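Local coordinates for protein biliverdin reductase (Synechocystis sp., PDB 5B3T) that probably reduces biliverdin with NAD(P)H, as a Rossmann-fold enzyme of the Gfo/Idh/MocA family acting in heme breakdown, at residues E48-T51 and A52-A55; T172-H175 and Q176-G179. One frame throughout, in Å; residues are numbered along the deposited sequence.

Interaction 1 of 2, residues E48-T51 and A52-A55; sequences EANT and AKFA
Residues 48-51 and 52-55 form the first two turns of helix 48-58, tied by four i to i+4 bonds: Ala52 N to Glu48 O (3.1 Å), Lys53 N to Ala49 O, Phe54 N to Asn50 O, and Ala55 N to Thr51 O (3.0 Å). One side-chain bond is added along the helix, between Asn50 and Lys53. The two run side by side, and Lys53 NZ donates to Asn50 OD1 at 3.2 Å, almost in line with the amide C=O (165°). Bends at chi3 and chi4 turn the lysine tail back alongside the Asn50 side chain, bringing Lys53 CE within 3.4 Å of the same OD1. A leucine in place of Asn50 would probably leave the ammonium without this acceptor and the lysine tail freer to swing. Phe54, with CG anti to the backbone N (chi1 -166°), turns inward to Phe43, Phe58 and helix 23-34. Thr51 OG1 bonds back to Ser47 O. Asn50 binds NADP(+), and its side chain lies near those of Ser47 and Thr21, two further cofactor residues. The lysine bond therefore probably biases the turn of the Asn50 amide in this cofactor-free state, and would probably set a positive charge near the place the cofactor takes.

Interaction 2 of 2, residues T172-H175 and Q176-G179; sequences TYHH and QQFG
His174 caps the short helix 175-178 with its ring: ND1 accepts from Gln177 N at 3.1 Å, the donor only 1° out of the imidazole plane and the bond fairly straight (161°). This is an N-cap in which a histidine nitrogen satisfies an amide of the first turn, and acceptance at ND1 leaves that nitrogen without a proton. CG lies anti to the backbone N of His174 (chi1 -176°), which brings the ring to the N-terminal end of the helix, with ND1 facing Gln177 N. The extended Gln177 side chain crosses beside the imidazole, its amide perpendicular to the ring and OE1 above one face, toward the rim, 3.4 Å from His174 CG. The far nitrogen, His174 NE2, has a weak bond to Glu215. Backbone carbonyls take the next donors: His174 O receives Phe178 N at 2.8 Å, and His175 O receives Gly179 N at 3.0 Å. A water also donates to His175 O and to Gly179 O (2.6 Å), bridging the end of the turn, where Gly179 leaves the helix with positive phi. Thr172 O sits over one face of the Phe178 ring, 3.4 Å from Phe178 CG, and is itself bonded by Lys240 NZ. His175 NE2 bonds Asp210. The turn thus packs against strands 199-210, 217-228 and 233-241 of the mixed sheet, while Phe178 O reaches across to the NADP(+)-binding Asn84.

Interaction 1 comes first along the chain, in helix 48-58 of the N-terminal Rossmann domain, directly after strand 38-44 at one border of the parallel sheet. Interaction 2 follows much later, in the C-terminal alpha/beta domain, between strand 153-163 of the mixed sheet and helix 183-189. Their centres are 21 Å apart, and the nearest atoms are still about 10 Å from each other, so the two do not touch. What they share is the cofactor region: residues 48-55 include a residue that binds NADP(+), and residues 172-179 directly follow Arg170 and Trp171, which also bind it. The two local motifs thus lie near parts of one nucleotide site supplied by both domains.

Interaction 1 of 2, residues E48-T51 and A52-A55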
loop_
_atom_site.group_PDB
_atom_site.type_symbol
_atom_site.label_atom_id
_atom_site.label_comp_id
_atom_site.label_asym_id
_atom_site.label_seq_id
_atom_site.Cartn_x
_atom_site.Cartn_y
_atom_site.Cartn_z
ATOM N N GLU A 48 -16.864 -10.829 -9.998
ATOM C CA GLU A 48 -17.399 -10.905 -11.356
ATOM C C GLU A 48 -17.612 -9.523 -11.965
ATOM O O GLU A 48 -17.215 -9.272 -13.109
ATOM C CB GLU A 48 -18.712 -11.691 -11.358
ATOM C CG GLU A 48 -18.553 -13.182 -11.115
ATOM C CD GLU A 48 -19.762 -13.975 -11.575
ATOM O OE1 GLU A 48 -20.900 -13.499 -11.375
ATOM O OE2 GLU A 48 -19.574 -15.072 -12.141
ATOM N N ALA A 49 -18.252 -8.618 -11.222
ATOM C CA ALA A 49 -18.644 -7.333 -11.795
ATOM C C ALA A 49 -17.427 -6.478 -12.132
ATOM O O ALA A 49 -17.342 -5.908 -13.226
ATOM C CB ALA A 49 -19.575 -6.592 -10.837
ATOM N N ASN A 50 -16.475 -6.371 -11.203
ATOM C CA ASN A 50 -15.307 -5.529 -11.445
ATOM C C ASN A 50 -14.395 -6.121 -12.513
ATOM O O ASN A 50 -13.697 -5.375 -13.211
ATOM C CB ASN A 50 -14.539 -5.310 -10.141
ATOM C CG ASN A 50 -15.315 -4.469 -9.143
ATOM O OD1 ASN A 50 -16.195 -3.693 -9.518
ATOM N ND2 ASN A 50 -14.996 -4.626 -7.864
ATOM N N THR A 51 -14.380 -7.448 -12.653
ATOM C CA THR A 51 -13.628 -8.069 -13.740
ATOM C C THR A 51 -14.200 -7.664 -15.093
ATOM O O THR A 51 -13.456 -7.325 -16.021
ATOM C CB THR A 51 -13.641 -9.591 -13.589
ATOM O OG1 THR A 51 -12.986 -9.960 -12.370
ATOM C CG2 THR A 51 -12.929 -10.253 -14.763
ATOM N N ALA A 52 -15.530 -7.688 -15.216
ATOM C CA ALA A 52 -16.172 -7.310 -16.470
ATOM C C ALA A 52 -15.880 -5.857 -16.822
ATOM O O ALA A 52 -15.572 -5.537 -17.976
ATOM C CB ALA A 52 -17.678 -7.551 -16.378
ATOM N N LYS A 53 -15.971 -4.960 -15.836
ATOM C CA LYS A 53 -15.696 -3.550 -16.093
ATOM C C LYS A 53 -14.253 -3.341 -16.534
ATOM O O LYS A 53 -13.984 -2.564 -17.459
ATOM C CB LYS A 53 -15.996 -2.718 -14.845
ATOM C CG LYS A 53 -17.453 -2.727 -14.413
ATOM C CD LYS A 53 -17.750 -1.575 -13.461
ATOM C CE LYS A 53 -16.988 -1.725 -12.153
ATOM N NZ LYS A 53 -17.849 -1.432 -10.972
ATOM N N PHE A 54 -13.311 -4.027 -15.880
ATOM C CA PHE A 54 -11.901 -3.878 -16.227
ATOM C C PHE A 54 -11.631 -4.364 -17.645
ATOM O O PHE A 54 -10.919 -3.705 -18.411
ATOM C CB PHE A 54 -11.041 -4.639 -15.219
ATOM C CG PHE A 54 -9.581 -4.289 -15.272
ATOM C CD1 PHE A 54 -8.729 -4.931 -16.157
ATOM C CD2 PHE A 54 -9.059 -3.325 -14.426
ATOM C CE1 PHE A 54 -7.384 -4.612 -16.202
ATOM C CE2 PHE A 54 -7.717 -3.002 -14.465
ATOM C CZ PHE A 54 -6.878 -3.647 -15.355
ATOM N N ALA A 55 -12.194 -5.518 -18.011
ATOM C CA ALA A 55 -12.029 -6.029 -19.368
ATOM C C ALA A 55 -12.580 -5.051 -20.397
ATOM O O ALA A 55 -11.991 -4.867 -21.468
ATOM C CB ALA A 55 -12.716 -7.389 -19.502
#

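Interaction 2 of 2, residues T172-H175 and Q176-G179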
loop_
_atom_site.group_PDB
_atom_site.type_symbol
_atom_site.label_atom_id
_atom_site.label_comp_id
_atom_site.label_asym_id
_atom_site.label_seq_id
_atom_site.Cartn_x
_atom_site.Cartn_y
_atom_site.Cartn_z
ATOM N N THR A 172 -12.692 -7.412 2.208
ATOM C CA THR A 172 -12.210 -6.306 3.030
ATOM C C THR A 172 -12.741 -6.352 4.458
ATOM O O THR A 172 -12.194 -5.660 5.324
ATOM C CB THR A 172 -12.578 -4.968 2.384
ATOM O OG1 THR A 172 -13.966 -4.968 2.034
ATOM C CG2 THR A 172 -11.739 -4.728 1.132
ATOM N N TYR A 173 -13.787 -7.135 4.724
ATOM C CA TYR A 173 -14.294 -7.344 6.076
ATOM C C TYR A 173 -14.137 -8.797 6.509
ATOM O O TYR A 173 -14.785 -9.236 7.464
ATOM C CB TYR A 173 -15.757 -6.905 6.180
ATOM C CG TYR A 173 -15.933 -5.409 6.311
ATOM C CD1 TYR A 173 -15.699 -4.566 5.233
ATOM C CD2 TYR A 173 -16.329 -4.840 7.514
ATOM C CE1 TYR A 173 -15.856 -3.196 5.349
ATOM C CE2 TYR A 173 -16.490 -3.472 7.641
ATOM C CZ TYR A 173 -16.252 -2.656 6.555
ATOM O OH TYR A 173 -16.409 -1.296 6.677
ATOM N N HIS A 174 -13.285 -9.546 5.815
ATOM C CA HIS A 174 -13.032 -10.954 6.091
ATOM C C HIS A 174 -11.725 -11.057 6.868
ATOM O O HIS A 174 -10.690 -10.564 6.408
ATOM C CB HIS A 174 -12.969 -11.733 4.775
ATOM C CG HIS A 174 -12.809 -13.213 4.937
ATOM N ND1 HIS A 174 -11.576 -13.827 4.987
ATOM C CD2 HIS A 174 -13.727 -14.204 5.028
ATOM C CE1 HIS A 174 -11.741 -15.131 5.116
ATOM N NE2 HIS A 174 -13.037 -15.387 5.144
ATOM N N HIS A 175 -11.780 -11.683 8.049
ATOM C CA HIS A 175 -10.632 -11.706 8.957
ATOM C C HIS A 175 -9.352 -12.144 8.251
ATOM O O HIS A 175 -8.324 -11.460 8.325
ATOM C CB HIS A 175 -10.915 -12.630 10.145
ATOM C CG HIS A 175 -11.737 -12.002 11.228
ATOM N ND1 HIS A 175 -11.228 -11.062 12.098
ATOM C CD2 HIS A 175 -13.024 -12.200 11.600
ATOM C CE1 HIS A 175 -12.170 -10.698 12.950
ATOM N NE2 HIS A 175 -13.269 -11.374 12.670
ATOM N N GLN A 176 -9.395 -13.283 7.561
ATOM C CA GLN A 176 -8.176 -13.846 6.988
ATOM C C GLN A 176 -7.751 -13.123 5.713
ATOM O O GLN A 176 -6.559 -12.860 5.517
ATOM C CB GLN A 176 -8.370 -15.339 6.723
ATOM C CG GLN A 176 -8.436 -16.178 7.992
ATOM C CD GLN A 176 -8.644 -17.649 7.701
ATOM O OE1 GLN A 176 -8.507 -18.092 6.560
ATOM N NE2 GLN A 176 -8.973 -18.417 8.734
ATOM N N GLN A 177 -8.703 -12.791 4.836
ATOM C CA GLN A 177 -8.347 -12.154 3.571
ATOM C C GLN A 177 -7.858 -10.725 3.782
ATOM O O GLN A 177 -6.905 -10.289 3.126
ATOM C CB GLN A 177 -9.539 -12.174 2.616
ATOM C CG GLN A 177 -9.857 -13.548 2.046
ATOM C CD GLN A 177 -11.060 -13.532 1.123
ATOM O OE1 GLN A 177 -12.197 -13.384 1.571
ATOM N NE2 GLN A 177 -10.815 -13.683 -0.174
ATOM N N PHE A 178 -8.500 -9.979 4.682
ATOM C CA PHE A 178 -8.080 -8.604 4.923
ATOM C C PHE A 178 -6.819 -8.548 5.776
ATOM O O PHE A 178 -5.966 -7.678 5.571
ATOM C CB PHE A 178 -9.216 -7.817 5.577
ATOM C CG PHE A 178 -8.876 -6.381 5.850
ATOM C CD1 PHE A 178 -8.587 -5.512 4.807
ATOM C CD2 PHE A 178 -8.856 -5.895 7.144
ATOM C CE1 PHE A 178 -8.272 -4.188 5.054
ATOM C CE2 PHE A 178 -8.546 -4.571 7.396
ATOM C CZ PHE A 178 -8.252 -3.718 6.348
ATOM N N GLY A 179 -6.680 -9.469 6.722
ATOM C CA GLY A 179 -5.491 -9.531 7.543
ATOM C C GLY A 179 -5.468 -8.472 8.630
ATOM O O GLY A 179 -6.473 -7.826 8.948
HETATM O O HOH W 1 -8.813 -8.861 9.590
#